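Local coordinates for protein putative phosphoenolpyruvate-dependent sugar phosphotransferase system (PTS) permease (Klebsiella pneumoniae subsp. pneumoniae, PDB 3MTQ) that probably serves as a mannose-family EIIA component of a phosphoenolpyruvate-dependent phosphotransferase system, relaying a phosphoryl group during sugar uptake, at residues Y24-G30 and I50-Y56. Residues are numbered along the deposited sequence; the frame is centred on the assembly and turned at random. Where two conformers were deposited one is given.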
ATOM      1  N   TYR A  24      -7.009  -5.393 -14.189  1.00 24.46           N
ATOM      2  CA  TYR A  24      -6.192  -4.603 -13.264  0.50 24.72           C
ATOM      3  C   TYR A  24      -4.739  -5.073 -13.299  1.00 24.75           C
ATOM      4  O   TYR A  24      -4.463  -6.296 -13.405  1.00 25.04           O
ATOM      5  CB  TYR A  24      -6.730  -4.704 -11.828  0.50 24.48           C
ATOM      6  CG  TYR A  24      -8.221  -4.451 -11.653  0.50 23.88           C
ATOM      7  CD1 TYR A  24      -8.694  -3.237 -11.152  0.50 23.79           C
ATOM      8  CD2 TYR A  24      -9.151  -5.434 -11.960  0.50 24.98           C
ATOM      9  CE1 TYR A  24     -10.043  -3.017 -10.980  0.50 23.11           C
ATOM     10  CE2 TYR A  24     -10.506  -5.218 -11.802  0.50 25.74           C
ATOM     11  CZ  TYR A  24     -10.947  -4.004 -11.310  0.50 24.75           C
ATOM     12  OH  TYR A  24     -12.304  -3.836 -11.150  0.50 24.75           O
ATOM     13  N   ILE A  25      -3.815  -4.115 -13.221  1.00 23.82           N
ATOM     14  CA  ILE A  25      -2.392  -4.395 -13.093  1.00 23.16           C
ATOM     15  C   ILE A  25      -1.926  -3.691 -11.801  1.00 22.65           C
ATOM     16  O   ILE A  25      -2.206  -2.471 -11.581  1.00 21.85           O
ATOM     17  CB  ILE A  25      -1.544  -3.884 -14.253  1.00 22.15           C
ATOM     18  CG1 ILE A  25      -1.844  -4.624 -15.545  1.00 23.60           C
ATOM     19  CG2 ILE A  25      -0.039  -3.974 -13.871  1.00 22.63           C
ATOM     20  CD1 ILE A  25      -1.294  -3.907 -16.786  1.00 24.89           C
ATOM     21  N   PHE A  26      -1.322  -4.463 -10.923  1.00 21.73           N
ATOM     22  CA  PHE A  26      -0.583  -3.911  -9.797  1.00 21.71           C
ATOM     23  C   PHE A  26       0.854  -3.935 -10.209  1.00 21.94           C
ATOM     24  O   PHE A  26       1.412  -5.019 -10.578  1.00 19.44           O
ATOM     25  CB  PHE A  26      -0.708  -4.691  -8.482  1.00 22.40           C
ATOM     26  CG  PHE A  26      -2.109  -4.822  -7.921  1.00 23.23           C
ATOM     27  CD1 PHE A  26      -3.196  -4.083  -8.406  1.00 22.69           C
ATOM     28  CD2 PHE A  26      -2.311  -5.675  -6.841  1.00 22.74           C
ATOM     29  CE1 PHE A  26      -4.463  -4.262  -7.855  1.00 26.83           C
ATOM     30  CE2 PHE A  26      -3.567  -5.828  -6.280  1.00 25.82           C
ATOM     31  CZ  PHE A  26      -4.637  -5.131  -6.787  1.00 24.53           C
ATOM     32  N   ALA A  27       1.474  -2.757 -10.179  1.00 20.19           N
ATOM     33  CA  ALA A  27       2.860  -2.609 -10.593  1.00 20.74           C
ATOM     34  C   ALA A  27       3.737  -1.976  -9.516  1.00 21.58           C
ATOM     35  O   ALA A  27       3.453  -0.910  -8.989  1.00 21.72           O
ATOM     36  CB  ALA A  27       2.976  -1.874 -11.907  1.00 17.92           C
ATOM     37  N   SER A  28       4.793  -2.673  -9.143  1.00 21.30           N
ATOM     38  CA  SER A  28       5.650  -2.192  -8.034  1.00 21.75           C
ATOM     39  C   SER A  28       7.137  -2.460  -8.222  1.00 22.35           C
ATOM     40  O   SER A  28       7.538  -3.364  -8.976  1.00 22.18           O
ATOM     41  CB  SER A  28       5.176  -2.805  -6.702  1.00 21.58           C
ATOM     42  OG  SER A  28       5.502  -4.221  -6.650  1.00 20.70           O
ATOM     43  N   HIS A  29       7.940  -1.667  -7.499  1.00 22.29           N
ATOM     44  CA  HIS A  29       9.331  -2.022  -7.201  1.00 21.72           C
ATOM     45  C   HIS A  29       9.269  -3.258  -6.331  1.00 20.18           C
ATOM     46  O   HIS A  29       8.670  -3.300  -5.285  1.00 18.91           O
ATOM     47  CB  HIS A  29      10.062  -0.901  -6.436  1.00 22.50           C
ATOM     48  CG  HIS A  29      10.241   0.376  -7.202  1.00 20.90           C
ATOM     49  ND1 HIS A  29       9.225   1.300  -7.364  1.00 22.43           N
ATOM     50  CD2 HIS A  29      11.344   0.927  -7.760  1.00 22.38           C
ATOM     51  CE1 HIS A  29       9.685   2.335  -8.043  1.00 24.05           C
ATOM     52  NE2 HIS A  29      10.973   2.148  -8.275  1.00 24.98           N
ATOM     53  N   GLY A  30       9.878  -4.363  -6.752  1.00 21.39           N
ATOM     54  CA  GLY A  30       9.859  -5.487  -5.863  1.00 20.46           C
ATOM     55  C   GLY A  30       8.514  -6.178  -5.742  1.00 21.61           C
ATOM     56  O   GLY A  30       7.591  -5.954  -6.537  1.00 22.34           O
ATOM     57  N   ILE A  50      -6.633  -9.611 -11.830  1.00 28.69           N
ATOM     58  CA  ILE A  50      -5.544  -8.763 -11.345  1.00 26.91           C
ATOM     59  C   ILE A  50      -4.246  -9.413 -11.750  1.00 27.30           C
ATOM     60  O   ILE A  50      -4.013 -10.580 -11.435  1.00 28.23           O
ATOM     61  CB  ILE A  50      -5.582  -8.565  -9.836  1.00 26.49           C
ATOM     62  CG1 ILE A  50      -6.909  -7.870  -9.405  1.00 26.04           C
ATOM     63  CG2 ILE A  50      -4.344  -7.768  -9.389  1.00 24.92           C
ATOM     64  CD1 ILE A  50      -7.094  -7.723  -7.880  1.00 21.40           C
ATOM     65  N   HIS A  51      -3.415  -8.670 -12.457  1.00 26.39           N
ATOM     66  CA  HIS A  51      -2.115  -9.133 -12.900  1.00 26.32           C
ATOM     67  C   HIS A  51      -1.102  -8.333 -12.166  1.00 26.13           C
ATOM     68  O   HIS A  51      -1.336  -7.178 -11.802  1.00 25.97           O
ATOM     69  CB  HIS A  51      -1.991  -8.981 -14.411  1.00 25.93           C
ATOM     70  CG  HIS A  51      -3.128  -9.622 -15.130  1.00 28.31           C
ATOM     71  ND1 HIS A  51      -3.081 -10.925 -15.585  1.00 31.40           N
ATOM     72  CD2 HIS A  51      -4.388  -9.186 -15.364  1.00 28.13           C
ATOM     73  CE1 HIS A  51      -4.252 -11.248 -16.102  1.00 30.43           C
ATOM     74  NE2 HIS A  51      -5.064 -10.212 -15.974  1.00 31.79           N
ATOM     75  N   THR A  52       0.040  -8.927 -11.891  1.00 25.43           N
ATOM     76  CA  THR A  52       1.054  -8.178 -11.153  1.00 25.35           C
ATOM     77  C   THR A  52       2.320  -8.005 -11.979  1.00 26.49           C
ATOM     78  O   THR A  52       2.773  -8.929 -12.698  1.00 27.42           O
ATOM     79  CB  THR A  52       1.410  -8.813  -9.838  1.00 25.56           C
ATOM     80  OG1 THR A  52       1.979 -10.127 -10.088  1.00 24.65           O
ATOM     81  CG2 THR A  52       0.224  -8.848  -8.864  1.00 24.44           C
ATOM     82  N   LEU A  53       2.905  -6.827 -11.875  1.00 25.61           N
ATOM     83  CA  LEU A  53       4.224  -6.594 -12.418  1.00 25.04           C
ATOM     84  C   LEU A  53       5.153  -6.252 -11.260  1.00 25.61           C
ATOM     85  O   LEU A  53       4.976  -5.239 -10.598  1.00 23.06           O
ATOM     86  CB  LEU A  53       4.237  -5.504 -13.480  1.00 24.90           C
ATOM     87  CG  LEU A  53       5.565  -5.351 -14.243  1.00 27.19           C
ATOM     88  CD1 LEU A  53       5.376  -4.937 -15.724  1.00 29.16           C
ATOM     89  CD2 LEU A  53       6.599  -4.450 -13.519  1.00 26.89           C
ATOM     90  N   CYS A  54       6.148  -7.108 -11.018  1.00 23.96           N
ATOM     91  CA  CYS A  54       7.097  -6.850  -9.944  1.00 25.47           C
ATOM     92  C   CYS A  54       8.495  -6.588 -10.511  1.00 26.15           C
ATOM     93  O   CYS A  54       9.199  -7.512 -10.932  1.00 25.71           O
ATOM     94  CB  CYS A  54       7.140  -8.002  -8.950  1.00 25.27           C
ATOM     95  SG  CYS A  54       5.684  -8.392  -8.024  1.00 26.43           S
ATOM     96  N   ALA A  55       8.899  -5.332 -10.470  1.00 26.43           N
ATOM     97  CA  ALA A  55      10.128  -4.829 -11.068  1.00 27.24           C
ATOM     98  C   ALA A  55      11.375  -5.062 -10.233  1.00 28.30           C
ATOM     99  O   ALA A  55      11.341  -5.044  -9.010  1.00 26.88           O
ATOM    100  CB  ALA A  55       9.992  -3.318 -11.346  1.00 26.93           C
ATOM    101  N   TYR A  56      12.493  -5.286 -10.915  1.00 31.05           N
ATOM    102  CA  TYR A  56      13.798  -5.426 -10.251  1.00 33.47           C
ATOM    103  C   TYR A  56      13.904  -6.648  -9.344  1.00 36.68           C
ATOM    104  O   TYR A  56      14.659  -6.638  -8.369  1.00 37.20           O
ATOM    105  CB  TYR A  56      14.141  -4.156  -9.464  1.00 32.46           C
ATOM    106  CG  TYR A  56      13.946  -2.923 -10.294  1.00 30.28           C
ATOM    107  CD1 TYR A  56      14.625  -2.756 -11.474  1.00 27.66           C
ATOM    108  CD2 TYR A  56      13.075  -1.918  -9.900  1.00 29.75           C
ATOM    109  CE1 TYR A  56      14.453  -1.654 -12.233  1.00 28.40           C
ATOM    110  CE2 TYR A  56      12.897  -0.800 -10.675  1.00 26.73           C
ATOM    111  CZ  TYR A  56      13.581  -0.662 -11.817  1.00 28.59           C
ATOM    112  OH  TYR A  56      13.410   0.431 -12.603  1.00 28.40           O
TER
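F26 and S28 each donate their N-H to, and accept through their C=O from, the parallel strand 50-55: F26 N bonds H51 O, L53 N bonds F26 O (2.7 Å), S28 N bonds L53 O and A55 N bonds S28 O. H51 N to Y24 O and G30 N to A55 O (2.8 Å) extend this ladder to six bonds, the last just past strand 22-29. Backbone groups of I25 and A27 turn instead to strand 79-84 and D85. The hydroxyl of S28, set between its own N and carbonyl carbon (chi1 72°), donates to G30 O (2.7 Å), from above the carbonyl plane, and accepts from A33 N, tying the strand end to the start of helix 32-44. T52 OG1 is satisfied by N34. On the face shared with that helix, I50 CG2 sits over the F26 ring, 3.6 Å from its centroid, a CH-pi contact. H29 CD2 lies 3.7 Å from Y56 CE2, while H29 ND1 bonds D85 and H29 O bonds S39 of the second subunit. Helix 32-44 links the strands in a beta-alpha-beta crossover; H29, ending the first strand, lies where mannose-family EIIA domains carry their phosphorylated histidine, and is probably its counterpart.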